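Local coordinates for protein aspartate-semialdehyde dehydrogenase (Vibrio cholerae, PDB 2R00) that catalyses the NADPH-dependent reductive dephosphorylation of L-aspartyl-4-phosphate to L-aspartate-semialdehyde, a step on the way to lysine, methionine and threonine, at residues 108-120 with 323-335. Sequence-based numbering, arbitrary orientation.
Sequences VVPEVNPEAIAEF and NAVQIAELLVRDY
With CG of Asn-323 trans to its backbone N (chi1 -162°), the amide reaches from the helix to the loop, where ND2 donates to Val-108 O over 2.9 Å. Val-108 O lies almost exactly in the plane of the Asn-323 amide, and a short polar side chain suits this buried spot because it satisfies a backbone oxygen from a helix. The side chain of Asn-323 lies about 8 Å from that of Cys-131, which forms the acyl-thioester intermediate. Pro-110 packs beside it, its compact, puckered ring fitting close to the helix: CG rests 3.5 Å from Gln-326 CB, and CB meets Leu-330 CD2. Further out, Gln-326 extends beyond its CG, and NE2 gives a longer bond of 3.3 Å to Glu-111 OE2, approaching from above the carboxylate plane, with amide and carboxylate planes 84° apart.

Along the 3-10 segment, branched Ile-117 uses its two arms: CD1 touches Leu-330 CB at 3.6 Å, while CG2 lies near both Leu-331 CD1 and Tyr-335 CE1. That same Leu-331 methyl sits over one face of the Phe-120 ring, 3.9 Å from its centroid, in a CH-pi contact. Phe-120 also turns an edge toward the face of Tyr-335 in an offset edge-to-face pair, planes at 68°. The Tyr-335 hydroxyl passes Ala-118, whose small methyl leaves room for it, and shares a water with Pro-114 O.

Ile-117, Phe-120 and Ile-327 also touch Ile-126. The C-terminal helix 316-335 thus packs on strands 91-94 and 125-127, and on the loop joining them, at one side of the Rossmann-type nucleotide-binding fold.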
# COMPACT_ATOMS: atom_id res chain seq x y z
N VAL A 108 -10.70 21.04 -11.16
CA VAL A 108 -11.54 21.35 -10.00
C VAL A 108 -12.02 20.15 -9.18
O VAL A 108 -12.58 19.22 -9.72
CB VAL A 108 -12.75 22.25 -10.41
CG1 VAL A 108 -13.66 22.50 -9.23
CG2 VAL A 108 -12.25 23.58 -11.02
N VAL A 109 -11.77 20.22 -7.87
CA VAL A 109 -12.45 19.40 -6.87
C VAL A 109 -13.27 20.38 -6.00
O VAL A 109 -12.69 21.19 -5.27
CB VAL A 109 -11.44 18.65 -5.95
CG1 VAL A 109 -12.16 17.95 -4.79
CG2 VAL A 109 -10.59 17.66 -6.75
N PRO A 110 -14.62 20.36 -6.14
CA PRO A 110 -15.48 21.37 -5.50
C PRO A 110 -15.35 21.55 -3.99
O PRO A 110 -15.63 22.63 -3.50
CB PRO A 110 -16.90 20.91 -5.88
CG PRO A 110 -16.71 20.18 -7.15
CD PRO A 110 -15.41 19.44 -6.98
N GLU A 111 -14.91 20.53 -3.25
CA GLU A 111 -14.70 20.67 -1.81
C GLU A 111 -13.40 21.40 -1.51
O GLU A 111 -13.17 21.87 -0.39
CB GLU A 111 -14.69 19.31 -1.13
CG GLU A 111 -16.01 18.55 -1.21
CD GLU A 111 -16.09 17.63 -2.41
OE1 GLU A 111 -15.35 17.85 -3.41
OE2 GLU A 111 -16.90 16.68 -2.35
N VAL A 112 -12.53 21.49 -2.51
CA VAL A 112 -11.19 22.01 -2.29
C VAL A 112 -10.96 23.36 -2.95
O VAL A 112 -10.61 24.34 -2.27
CB VAL A 112 -10.12 20.98 -2.73
CG1 VAL A 112 -8.72 21.54 -2.56
CG2 VAL A 112 -10.29 19.68 -1.96
N ASN A 113 -11.16 23.43 -4.27
CA ASN A 113 -10.85 24.66 -5.01
C ASN A 113 -12.01 25.16 -5.89
O ASN A 113 -11.80 25.45 -7.07
CB ASN A 113 -9.58 24.47 -5.86
CG ASN A 113 -9.76 23.44 -6.97
OD1 ASN A 113 -10.59 22.54 -6.88
ND2 ASN A 113 -8.97 23.57 -8.02
N PRO A 114 -13.22 25.31 -5.31
CA PRO A 114 -14.36 25.68 -6.14
C PRO A 114 -14.18 27.06 -6.77
O PRO A 114 -14.79 27.33 -7.79
CB PRO A 114 -15.54 25.70 -5.15
CG PRO A 114 -14.89 25.98 -3.81
CD PRO A 114 -13.60 25.20 -3.88
N GLU A 115 -13.34 27.90 -6.16
CA GLU A 115 -13.01 29.23 -6.68
C GLU A 115 -12.44 29.18 -8.09
O GLU A 115 -12.66 30.10 -8.89
CB GLU A 115 -11.98 29.93 -5.77
CG GLU A 115 -12.56 30.98 -4.83
CD GLU A 115 -11.55 32.10 -4.53
OE1 GLU A 115 -10.47 31.81 -3.96
OE2 GLU A 115 -11.85 33.28 -4.88
N ALA A 116 -11.72 28.10 -8.39
CA ALA A 116 -11.11 27.90 -9.70
C ALA A 116 -12.14 27.84 -10.83
O ALA A 116 -11.81 28.14 -11.99
CB ALA A 116 -10.21 26.63 -9.70
N ILE A 117 -13.38 27.48 -10.50
CA ILE A 117 -14.46 27.39 -11.50
C ILE A 117 -14.64 28.68 -12.30
O ILE A 117 -15.05 28.64 -13.46
CB ILE A 117 -15.81 26.94 -10.87
CG1 ILE A 117 -15.68 25.52 -10.33
CG2 ILE A 117 -16.97 27.03 -11.89
CD1 ILE A 117 -16.89 25.00 -9.58
N ALA A 118 -14.31 29.82 -11.69
CA ALA A 118 -14.44 31.15 -12.32
C ALA A 118 -13.64 31.23 -13.61
O ALA A 118 -14.02 31.95 -14.55
CB ALA A 118 -14.00 32.25 -11.36
N GLU A 119 -12.53 30.49 -13.65
CA GLU A 119 -11.65 30.45 -14.81
C GLU A 119 -12.23 29.67 -16.00
O GLU A 119 -11.55 29.50 -17.01
CB GLU A 119 -10.28 29.89 -14.44
CG GLU A 119 -9.55 30.64 -13.34
CD GLU A 119 -8.89 31.94 -13.81
OE1 GLU A 119 -8.90 32.25 -15.02
OE2 GLU A 119 -8.32 32.65 -12.94
N PHE A 120 -13.49 29.21 -15.89
CA PHE A 120 -14.15 28.52 -17.00
C PHE A 120 -14.22 29.43 -18.22
O PHE A 120 -14.27 28.96 -19.35
CB PHE A 120 -15.56 28.04 -16.62
CG PHE A 120 -16.63 29.12 -16.70
CD1 PHE A 120 -17.34 29.32 -17.89
CD2 PHE A 120 -16.91 29.92 -15.61
CE1 PHE A 120 -18.33 30.31 -17.97
CE2 PHE A 120 -17.90 30.92 -15.68
CZ PHE A 120 -18.61 31.11 -16.87
N ASN A 323 -18.13 14.20 -8.98
CA ASN A 323 -17.29 15.40 -8.95
C ASN A 323 -17.67 16.36 -10.08
O ASN A 323 -17.81 17.58 -9.86
CB ASN A 323 -15.80 15.03 -9.04
CG ASN A 323 -14.90 16.16 -8.59
OD1 ASN A 323 -14.74 16.40 -7.39
ND2 ASN A 323 -14.31 16.87 -9.55
N ALA A 324 -17.85 15.79 -11.27
CA ALA A 324 -18.27 16.50 -12.48
C ALA A 324 -19.61 17.21 -12.32
O ALA A 324 -19.76 18.36 -12.72
CB ALA A 324 -18.34 15.52 -13.65
N VAL A 325 -20.59 16.52 -11.73
CA VAL A 325 -21.90 17.13 -11.48
C VAL A 325 -21.81 18.25 -10.42
O VAL A 325 -22.42 19.31 -10.60
CB VAL A 325 -22.97 16.06 -11.14
CG1 VAL A 325 -24.35 16.69 -10.91
CG2 VAL A 325 -23.06 15.03 -12.26
N GLN A 326 -21.02 18.04 -9.36
CA GLN A 326 -20.79 19.08 -8.35
C GLN A 326 -20.18 20.35 -8.94
O GLN A 326 -20.51 21.47 -8.51
CB GLN A 326 -19.86 18.58 -7.26
CG GLN A 326 -20.49 17.60 -6.27
CD GLN A 326 -19.46 17.07 -5.29
OE1 GLN A 326 -18.61 16.27 -5.65
NE2 GLN A 326 -19.54 17.53 -4.05
N ILE A 327 -19.28 20.18 -9.91
CA ILE A 327 -18.74 21.30 -10.66
C ILE A 327 -19.87 22.05 -11.36
O ILE A 327 -19.96 23.27 -11.24
CB ILE A 327 -17.67 20.85 -11.71
CG1 ILE A 327 -16.43 20.28 -11.01
CG2 ILE A 327 -17.30 22.02 -12.62
CD1 ILE A 327 -15.47 19.49 -11.92
N ALA A 328 -20.73 21.30 -12.07
CA ALA A 328 -21.87 21.88 -12.81
C ALA A 328 -22.86 22.61 -11.91
O ALA A 328 -23.45 23.62 -12.30
CB ALA A 328 -22.60 20.79 -13.59
N GLU A 329 -23.06 22.06 -10.71
CA GLU A 329 -23.96 22.65 -9.73
C GLU A 329 -23.46 24.02 -9.34
O GLU A 329 -24.23 24.98 -9.33
CB GLU A 329 -24.06 21.74 -8.51
CG GLU A 329 -24.91 20.50 -8.74
CD GLU A 329 -24.80 19.49 -7.62
OE1 GLU A 329 -25.50 18.47 -7.69
OE2 GLU A 329 -24.01 19.70 -6.67
N LEU A 330 -22.16 24.13 -9.03
CA LEU A 330 -21.56 25.40 -8.64
C LEU A 330 -21.48 26.39 -9.79
O LEU A 330 -21.68 27.60 -9.62
CB LEU A 330 -20.18 25.16 -8.03
CG LEU A 330 -20.02 25.14 -6.51
CD1 LEU A 330 -21.23 24.59 -5.77
CD2 LEU A 330 -18.76 24.35 -6.14
N LEU A 331 -21.20 25.87 -10.98
CA LEU A 331 -21.13 26.67 -12.19
C LEU A 331 -22.47 27.37 -12.42
O LEU A 331 -22.52 28.59 -12.58
CB LEU A 331 -20.76 25.77 -13.38
CG LEU A 331 -20.68 26.40 -14.77
CD1 LEU A 331 -19.60 27.46 -14.81
CD2 LEU A 331 -20.42 25.32 -15.81
N VAL A 332 -23.53 26.58 -12.40
CA VAL A 332 -24.92 27.02 -12.57
C VAL A 332 -25.36 28.03 -11.49
O VAL A 332 -26.05 29.01 -11.79
CB VAL A 332 -25.84 25.77 -12.58
CG1 VAL A 332 -27.15 25.99 -11.79
CG2 VAL A 332 -26.06 25.28 -14.01
N ARG A 333 -24.96 27.77 -10.25
CA ARG A 333 -25.34 28.58 -9.10
C ARG A 333 -24.76 30.00 -9.18
O ARG A 333 -25.50 30.99 -9.04
CB ARG A 333 -24.87 27.90 -7.81
CG ARG A 333 -25.52 28.40 -6.53
CD ARG A 333 -24.47 28.82 -5.51
NE ARG A 333 -24.06 27.74 -4.62
CZ ARG A 333 -22.94 27.73 -3.91
NH1 ARG A 333 -22.06 28.72 -4.01
NH2 ARG A 333 -22.67 26.70 -3.12
N ASP A 334 -23.46 30.09 -9.42
CA ASP A 334 -22.72 31.34 -9.26
C ASP A 334 -22.37 32.08 -10.56
O ASP A 334 -21.95 33.24 -10.51
CB ASP A 334 -21.44 31.09 -8.45
CG ASP A 334 -21.71 30.56 -7.06
OD1 ASP A 334 -22.79 30.85 -6.50
OD2 ASP A 334 -20.84 29.85 -6.51
N TYR A 335 -22.53 31.41 -11.71
CA TYR A 335 -22.09 32.00 -12.98
C TYR A 335 -23.16 32.04 -14.08
O TYR A 335 -22.94 32.65 -15.13
CB TYR A 335 -20.80 31.31 -13.47
CG TYR A 335 -19.68 31.36 -12.45
CD1 TYR A 335 -19.47 30.29 -11.58
CD2 TYR A 335 -18.85 32.48 -12.34
CE1 TYR A 335 -18.45 30.33 -10.63
CE2 TYR A 335 -17.84 32.53 -11.39
CZ TYR A 335 -17.64 31.44 -10.54
OH TYR A 335 -16.64 31.48 -9.59
O HOH W 1 -16.63 29.68 -7.77
O HOH W 2 -13.77 32.32 -7.96